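Local coordinates for protein response regulator (Caulobacter vibrioides, PDB 3T0Y) that probably acts as a sigma-factor mimic in the general stress response, its sigma-like part sequestering the anti-sigma factor NepR when the receiver domain is phosphorylated, at residues L118-F122 / G123-R127; A62-P66 / R67-Y71; Y71-F74 / H75-L79. All blocks are in the same frame, centred on the assembly; numbering follows the deposited sequence.

How the interactions relate
Interaction 2 spans the loop before helix 66-80 and its first turns, and interaction 3 follows on the same helix, sharing Y71. They also touch, L64 CD1 lying 3.6 Å from R72 CD. Interaction 2 is partly buried; its bonds come from a serine cap and the first backbone turn. Interaction 3 is buried. There the bonds between the segments are all backbone to backbone, and the side chains pack on other helices, a loop and the second subunit. Interaction 1 is a surface contact at the start of helix 122-140, its centre about 42 Å from that of interaction 2. It also uses a side-chain cap, from an aspartate. All three meet the second subunit.

Interaction 1 (L118-F122 / G123-R127)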
loop_
_atom_site.group_PDB
_atom_site.type_symbol
_atom_site.label_atom_id
_atom_site.label_comp_id
_atom_site.label_asym_id
_atom_site.label_seq_id
_atom_site.Cartn_x
_atom_site.Cartn_y
_atom_site.Cartn_z
ATOM N N LEU C 118 0.862 -17.077 1.244
ATOM C CA LEU C 118 1.017 -16.277 0.041
ATOM C C LEU C 118 0.913 -17.129 -1.219
ATOM O O LEU C 118 0.906 -16.603 -2.327
ATOM C CB LEU C 118 2.344 -15.531 0.065
ATOM C CG LEU C 118 2.546 -14.635 1.282
ATOM C CD1 LEU C 118 3.848 -13.909 1.171
ATOM C CD2 LEU C 118 1.405 -13.644 1.395
ATOM N N ASP C 119 0.813 -18.444 -1.050
ATOM C CA ASP C 119 0.633 -19.325 -2.194
ATOM C C ASP C 119 1.734 -19.096 -3.225
ATOM O O ASP C 119 1.467 -18.842 -4.401
ATOM C CB ASP C 119 -0.740 -19.078 -2.832
ATOM C CG ASP C 119 -1.046 -20.058 -3.944
ATOM O OD1 ASP C 119 -0.452 -21.154 -3.948
ATOM O OD2 ASP C 119 -1.873 -19.729 -4.819
ATOM N N CYS C 120 2.979 -19.183 -2.779
ATOM C CA CYS C 120 4.105 -18.965 -3.658
ATOM C C CYS C 120 5.194 -19.887 -3.136
ATOM O O CYS C 120 5.063 -20.439 -2.044
ATOM C CB CYS C 120 4.568 -17.520 -3.561
ATOM S SG CYS C 120 5.381 -17.168 -1.976
ATOM N N ASP C 121 6.266 -20.066 -3.889
ATOM C CA ASP C 121 7.311 -20.977 -3.431
ATOM C C ASP C 121 8.206 -20.336 -2.354
ATOM O O ASP C 121 8.083 -19.152 -2.055
ATOM C CB ASP C 121 8.094 -21.563 -4.608
ATOM C CG ASP C 121 9.027 -20.566 -5.250
ATOM O OD1 ASP C 121 9.779 -19.874 -4.523
ATOM O OD2 ASP C 121 9.022 -20.491 -6.495
ATOM N N PHE C 122 9.073 -21.133 -1.748
ATOM C CA PHE C 122 9.792 -20.700 -0.557
ATOM C C PHE C 122 10.826 -19.639 -0.867
ATOM O O PHE C 122 11.005 -18.702 -0.097
ATOM C CB PHE C 122 10.476 -21.896 0.133
ATOM C CG PHE C 122 11.245 -21.516 1.352
ATOM C CD1 PHE C 122 10.592 -21.248 2.546
ATOM C CD2 PHE C 122 12.622 -21.392 1.306
ATOM C CE1 PHE C 122 11.308 -20.878 3.679
ATOM C CE2 PHE C 122 13.340 -21.010 2.434
ATOM C CZ PHE C 122 12.684 -20.750 3.613
ATOM N N GLY C 123 11.537 -19.803 -1.980
ATOM C CA GLY C 123 12.595 -18.870 -2.343
ATOM C C GLY C 123 12.023 -17.488 -2.564
ATOM O O GLY C 123 12.618 -16.485 -2.171
ATOM N N GLU C 124 10.845 -17.445 -3.181
ATOM C CA GLU C 124 10.133 -16.189 -3.391
ATOM C C GLU C 124 9.881 -15.525 -2.034
ATOM O O GLU C 124 10.084 -14.324 -1.869
ATOM C CB GLU C 124 8.817 -16.452 -4.131
ATOM C CG GLU C 124 7.855 -15.278 -4.212
ATOM C CD GLU C 124 8.329 -14.152 -5.135
ATOM O OE1 GLU C 124 9.539 -14.107 -5.469
ATOM O OE2 GLU C 124 7.486 -13.300 -5.519
ATOM N N VAL C 125 9.468 -16.315 -1.047
ATOM C CA VAL C 125 9.226 -15.762 0.282
ATOM C C VAL C 125 10.474 -15.168 0.943
ATOM O O VAL C 125 10.395 -14.096 1.540
ATOM C CB VAL C 125 8.603 -16.802 1.236
ATOM C CG1 VAL C 125 8.701 -16.316 2.687
ATOM C CG2 VAL C 125 7.172 -17.031 0.848
ATOM N N GLU C 126 11.622 -15.850 0.872
ATOM C CA GLU C 126 12.848 -15.307 1.455
ATOM C C GLU C 126 13.300 -14.071 0.672
ATOM O O GLU C 126 13.829 -13.128 1.236
ATOM C CB GLU C 126 13.967 -16.359 1.511
ATOM C CG GLU C 126 13.689 -17.560 2.441
ATOM C CD GLU C 126 13.781 -17.221 3.936
ATOM O OE1 GLU C 126 12.880 -16.531 4.457
ATOM O OE2 GLU C 126 14.749 -17.660 4.599
ATOM N N ARG C 127 13.076 -14.087 -0.636
ATOM C CA ARG C 127 13.426 -12.932 -1.455
ATOM C C ARG C 127 12.645 -11.743 -0.934
ATOM O O ARG C 127 13.204 -10.682 -0.643
ATOM C CB ARG C 127 13.073 -13.175 -2.933
ATOM C CG ARG C 127 13.362 -11.975 -3.842
ATOM C CD ARG C 127 12.860 -12.166 -5.281
ATOM N NE ARG C 127 11.460 -11.767 -5.477
ATOM C CZ ARG C 127 11.018 -10.508 -5.444
ATOM N NH1 ARG C 127 11.850 -9.501 -5.196
ATOM N NH2 ARG C 127 9.729 -10.256 -5.643
#
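D121 turns its carboxylate back between its own backbone N and carbonyl carbon, chi1 73°, and this carries OD1 to E124 N in the first turn of the helix that follows. C120 has nearly the same first torsion, 71°, which sends SG toward E124 and V125. D121 is the N-cap residue. Its OD1 accepts from E124 N at 3.0 Å, and the N-H points almost straight at it, with an angle of 168°. The donor comes nearly along the C-O axis of the carboxylate. A negative group here would be expected to suit the positive end of the helix dipole. The first backbone bonds follow. D121 O receives V125 N only weakly, at 3.3 Å, whereas F122 O receives E126 N more firmly, at 3.1 Å.

Next to the cap, C120 SG is modelled 3.3 Å from V125 CG2, shorter than a usual van der Waals contact, and the exact distance is doubtful. The same sulfur touches E124 CG at 3.8 Å. The F122 ring lies obliquely by E126, with F122 CZ 3.5 Å from E126 CG. This contact is provisional, because E126 is modelled in two conformers. E124 bends away from the cap, and its OE1 takes R127 NE in a salt bridge of 3.0 Å. The nitrogen comes on the syn side but out of the carboxylate plane, while the oxygen lies near the guanidinium plane, at its edge.

D119, with positive phi, ends helix 111-118 in a Schellman motif in which C120 N returns to A115 O. The short link to helix 122-140 is consistent with the helix-turn-helix of sigma-like domains. V125 packs on A115 and F122 on P111, both of helix 111-118, while L118 packs on Q99, A100 and L103 of helix 95-106.

Interaction 2 (A62-P66 / R67-Y71); sequences ANLSP and RVALY
S65 O accepts A69 N at 2.9 Å, with an N-H angle of 167°, and closes the first turn of helix 66-80. S65 is the N-cap of this helix, in the part assigned to the PhyR sigma2 family, probably the counterpart of sigma region 2. Its OG sits between the backbone N and the carbonyl carbon, chi1 79°, and accepts from V68 N at 3.0 Å. Backbone O and side-chain OG of S65 thus each take an amide of the first turn. P66 is the first helical residue, and its O takes L70 N at 2.9 Å.

L64, one residue before the cap, supplies the apolar side. Its chain crosses V68 at about a right angle, with L64 CD1 3.8 Å from V68 CG1, and L64 CB rests 3.9 Å from A69 CB. A69 also packs on L60 of the preceding loop. R67 packs on Y27 and R30 of helix 25-36. Its NH2 forms a salt bridge with E107 OE1 of the second subunit, and Y71 OH is hydrogen-bonded to that same OE1 of the second subunit. Y71 OH also lies 3.6 Å above the R67 guanidinium plane, offset toward the rim, without bonding to it.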
loop_
_atom_site.group_PDB
_atom_site.type_symbol
_atom_site.label_atom_id
_atom_site.label_comp_id
_atom_site.label_asym_id
_atom_site.label_seq_id
_atom_site.Cartn_x
_atom_site.Cartn_y
_atom_site.Cartn_z
ATOM N N ALA C 62 0.499 28.735 -4.078
ATOM C CA ALA C 62 -0.310 29.629 -4.906
ATOM C C ALA C 62 0.304 29.889 -6.287
ATOM O O ALA C 62 -0.392 30.292 -7.219
ATOM C CB ALA C 62 -0.547 30.948 -4.177
ATOM N N ASN C 63 1.608 29.669 -6.403
ATOM C CA ASN C 63 2.302 29.817 -7.676
ATOM C C ASN C 63 2.134 28.618 -8.619
ATOM O O ASN C 63 2.579 28.676 -9.761
ATOM C CB ASN C 63 3.791 30.070 -7.444
ATOM C CG ASN C 63 4.046 31.318 -6.621
ATOM O OD1 ASN C 63 3.283 32.293 -6.692
ATOM N ND2 ASN C 63 5.116 31.299 -5.830
ATOM N N LEU C 64 1.504 27.538 -8.146
ATOM C CA LEU C 64 1.362 26.331 -8.953
ATOM C C LEU C 64 -0.109 26.069 -9.299
ATOM O O LEU C 64 -0.992 26.422 -8.525
ATOM C CB LEU C 64 1.942 25.123 -8.189
ATOM C CG LEU C 64 3.366 25.286 -7.656
ATOM C CD1 LEU C 64 3.808 24.052 -6.875
ATOM C CD2 LEU C 64 4.339 25.587 -8.803
ATOM N N SER C 65 -0.372 25.449 -10.448
ATOM C CA SER C 65 -1.722 24.980 -10.756
ATOM C C SER C 65 -2.185 24.046 -9.654
ATOM O O SER C 65 -1.352 23.513 -8.899
ATOM C CB SER C 65 -1.735 24.187 -12.047
ATOM O OG SER C 65 -1.250 22.875 -11.779
ATOM N N PRO C 66 -3.513 23.840 -9.552
ATOM C CA PRO C 66 -4.061 22.928 -8.547
ATOM C C PRO C 66 -3.431 21.557 -8.633
ATOM O O PRO C 66 -2.979 21.045 -7.612
ATOM C CB PRO C 66 -5.551 22.885 -8.899
ATOM C CG PRO C 66 -5.812 24.304 -9.397
ATOM C CD PRO C 66 -4.574 24.656 -10.186
ATOM N N ARG C 67 -3.367 20.989 -9.835
ATOM C CA ARG C 67 -2.775 19.671 -10.004
ATOM C C ARG C 67 -1.299 19.620 -9.548
ATOM O O ARG C 67 -0.896 18.709 -8.822
ATOM C CB ARG C 67 -2.923 19.184 -11.451
ATOM C CG ARG C 67 -2.599 17.719 -11.647
ATOM C CD ARG C 67 -2.605 17.368 -13.122
ATOM N NE ARG C 67 -1.655 16.294 -13.421
ATOM C CZ ARG C 67 -1.927 15.212 -14.151
ATOM N NH1 ARG C 67 -3.147 15.067 -14.675
ATOM N NH2 ARG C 67 -0.981 14.278 -14.364
ATOM N N VAL C 68 -0.501 20.588 -9.962
ATOM C CA VAL C 68 0.924 20.561 -9.637
ATOM C C VAL C 68 1.123 20.704 -8.124
ATOM O O VAL C 68 1.915 19.976 -7.521
ATOM C CB VAL C 68 1.712 21.623 -10.434
ATOM C CG1 VAL C 68 3.126 21.806 -9.895
ATOM C CG2 VAL C 68 1.753 21.259 -11.921
ATOM N N ALA C 69 0.372 21.611 -7.513
ATOM C CA ALA C 69 0.469 21.859 -6.081
ATOM C C ALA C 69 0.017 20.644 -5.276
ATOM O O ALA C 69 0.552 20.358 -4.215
ATOM C CB ALA C 69 -0.353 23.116 -5.698
ATOM N N LEU C 70 -0.955 19.912 -5.801
ATOM C CA LEU C 70 -1.426 18.693 -5.159
ATOM C C LEU C 70 -0.333 17.609 -5.135
ATOM O O LEU C 70 -0.053 17.016 -4.093
ATOM C CB LEU C 70 -2.648 18.149 -5.899
ATOM C CG LEU C 70 -3.158 16.792 -5.420
ATOM C CD1 LEU C 70 -3.599 16.849 -3.951
ATOM C CD2 LEU C 70 -4.277 16.250 -6.316
ATOM N N TYR C 71 0.287 17.351 -6.280
ATOM C CA TYR C 71 1.362 16.369 -6.324
ATOM C C TYR C 71 2.560 16.818 -5.514
ATOM O O TYR C 71 3.280 15.997 -4.998
ATOM C CB TYR C 71 1.827 16.133 -7.746
ATOM C CG TYR C 71 0.926 15.266 -8.583
ATOM C CD1 TYR C 71 -0.386 15.634 -8.848
ATOM C CD2 TYR C 71 1.412 14.095 -9.152
ATOM C CE1 TYR C 71 -1.190 14.860 -9.647
ATOM C CE2 TYR C 71 0.618 13.305 -9.944
ATOM C CZ TYR C 71 -0.683 13.697 -10.198
ATOM O OH TYR C 71 -1.467 12.917 -11.009
#

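Interaction 3 (Y71-F74 / H75-L79)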
loop_
_atom_site.group_PDB
_atom_site.type_symbol
_atom_site.label_atom_id
_atom_site.label_comp_id
_atom_site.label_asym_id
_atom_site.label_seq_id
_atom_site.Cartn_x
_atom_site.Cartn_y
_atom_site.Cartn_z
ATOM N N TYR C 71 0.287 17.351 -6.280
ATOM C CA TYR C 71 1.362 16.369 -6.324
ATOM C C TYR C 71 2.560 16.818 -5.514
ATOM O O TYR C 71 3.280 15.997 -4.998
ATOM C CB TYR C 71 1.827 16.133 -7.746
ATOM C CG TYR C 71 0.926 15.266 -8.583
ATOM C CD1 TYR C 71 -0.386 15.634 -8.848
ATOM C CD2 TYR C 71 1.412 14.095 -9.152
ATOM C CE1 TYR C 71 -1.190 14.860 -9.647
ATOM C CE2 TYR C 71 0.618 13.305 -9.944
ATOM C CZ TYR C 71 -0.683 13.697 -10.198
ATOM O OH TYR C 71 -1.467 12.917 -11.009
ATOM N N ARG C 72 2.800 18.120 -5.439
ATOM C CA ARG C 72 3.842 18.637 -4.552
ATOM C C ARG C 72 3.563 18.246 -3.103
ATOM O O ARG C 72 4.465 17.798 -2.403
ATOM C CB ARG C 72 3.981 20.165 -4.692
ATOM C CG ARG C 72 5.075 20.755 -3.841
ATOM C CD ARG C 72 5.209 22.262 -4.069
ATOM N NE ARG C 72 5.963 22.926 -3.006
ATOM C CZ ARG C 72 7.251 23.260 -3.069
ATOM N NH1 ARG C 72 7.973 23.005 -4.154
ATOM N NH2 ARG C 72 7.823 23.864 -2.034
ATOM N N VAL C 73 2.313 18.380 -2.655
ATOM C CA VAL C 73 1.987 17.970 -1.289
ATOM C C VAL C 73 2.064 16.452 -1.118
ATOM O O VAL C 73 2.606 15.959 -0.126
ATOM C CB VAL C 73 0.616 18.470 -0.820
ATOM C CG1 VAL C 73 0.228 17.774 0.495
ATOM C CG2 VAL C 73 0.641 19.963 -0.631
ATOM N N PHE C 74 1.519 15.710 -2.079
ATOM C CA PHE C 74 1.593 14.260 -2.027
ATOM C C PHE C 74 3.039 13.820 -1.862
ATOM O O PHE C 74 3.372 13.032 -0.978
ATOM C CB PHE C 74 1.024 13.646 -3.301
ATOM C CG PHE C 74 1.204 12.164 -3.373
ATOM C CD1 PHE C 74 2.384 11.616 -3.861
ATOM C CD2 PHE C 74 0.203 11.312 -2.929
ATOM C CE1 PHE C 74 2.548 10.248 -3.916
ATOM C CE2 PHE C 74 0.361 9.927 -2.990
ATOM C CZ PHE C 74 1.533 9.394 -3.487
ATOM N N HIS C 75 3.902 14.329 -2.730
ATOM C CA HIS C 75 5.300 13.955 -2.656
ATOM C C HIS C 75 5.894 14.264 -1.275
ATOM O O HIS C 75 6.670 13.481 -0.748
ATOM C CB HIS C 75 6.135 14.628 -3.738
ATOM C CG HIS C 75 7.571 14.257 -3.657
ATOM N ND1 HIS C 75 8.048 13.045 -4.120
ATOM C CD2 HIS C 75 8.627 14.892 -3.093
ATOM C CE1 HIS C 75 9.344 12.967 -3.865
ATOM N NE2 HIS C 75 9.721 14.071 -3.242
ATOM N N ALA C 76 5.518 15.398 -0.695
ATOM C CA ALA C 76 6.055 15.826 0.591
ATOM C C ALA C 76 5.659 14.883 1.722
ATOM O O ALA C 76 6.477 14.565 2.593
ATOM C CB ALA C 76 5.591 17.237 0.914
ATOM N N ILE C 77 4.408 14.445 1.733
ATOM C CA ILE C 77 3.989 13.553 2.806
ATOM C C ILE C 77 4.519 12.155 2.516
ATOM O O ILE C 77 4.839 11.413 3.428
ATOM C CB ILE C 77 2.451 13.554 3.057
ATOM C CG1 ILE C 77 1.684 13.085 1.821
ATOM C CG2 ILE C 77 1.961 14.932 3.513
ATOM C CD1 ILE C 77 1.562 11.586 1.732
ATOM N N TRP C 78 4.627 11.805 1.240
ATOM C CA TRP C 78 5.166 10.501 0.871
ATOM C C TRP C 78 6.603 10.382 1.348
ATOM O O TRP C 78 7.000 9.397 1.974
ATOM C CB TRP C 78 5.125 10.299 -0.642
ATOM C CG TRP C 78 5.799 9.045 -1.050
ATOM C CD1 TRP C 78 5.317 7.778 -0.922
ATOM C CD2 TRP C 78 7.089 8.926 -1.653
ATOM N NE1 TRP C 78 6.235 6.867 -1.399
ATOM C CE2 TRP C 78 7.328 7.549 -1.864
ATOM C CE3 TRP C 78 8.069 9.847 -2.033
ATOM C CZ2 TRP C 78 8.514 7.071 -2.429
ATOM C CZ3 TRP C 78 9.234 9.376 -2.606
ATOM C CH2 TRP C 78 9.446 7.993 -2.800
ATOM N N LEU C 79 7.368 11.412 1.033
ATOM C CA LEU C 79 8.756 11.520 1.426
ATOM C C LEU C 79 8.907 11.364 2.930
ATOM O O LEU C 79 9.668 10.522 3.403
ATOM C CB LEU C 79 9.270 12.898 1.016
ATOM C CG LEU C 79 10.755 12.982 0.724
ATOM C CD1 LEU C 79 11.128 11.862 -0.232
ATOM C CD2 LEU C 79 11.083 14.338 0.136
#
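H75 N gives its hydrogen to Y71 O one turn back, at 2.9 Å. H75 CB lies 3.4 Å from the same oxygen. The H75 side chain packs on L118 of the second subunit. A76 follows. Its N bonds to R72 O at 3.1 Å, less straight than its neighbours, at 147°. The small methyl stays beside the backbone, near V73 O and R72 O. R72 NH1 bonds to Q116 O of the second subunit.

These are the i to i+4 bonds of an alpha helix, here the middle and later turns of helix 66-80. This helix begins in the PhyR sigma2 family region and packs on helices 25-36 and 39-54 in a helical bundle. I77 N meets V73 O at 3.0 Å. I77 CG1 is set between the backbone N and the carbonyl carbon, chi1 61°, and this torsion brings it to 3.3 Å from F74 O. I77 CG2 reaches V73 CG1 only loosely. Beyond the helix, I77 packs on Y45, V48 and A49. W78 N makes the shortest of the four backbone bonds between the segments, 2.8 Å to F74 O. W78 CB lies 4.2 Å from F74 CE1, and the two side chains run at a slant to each other. The indole leads away to Y45, which it meets edge to face, and to R92 in a cation-pi contact.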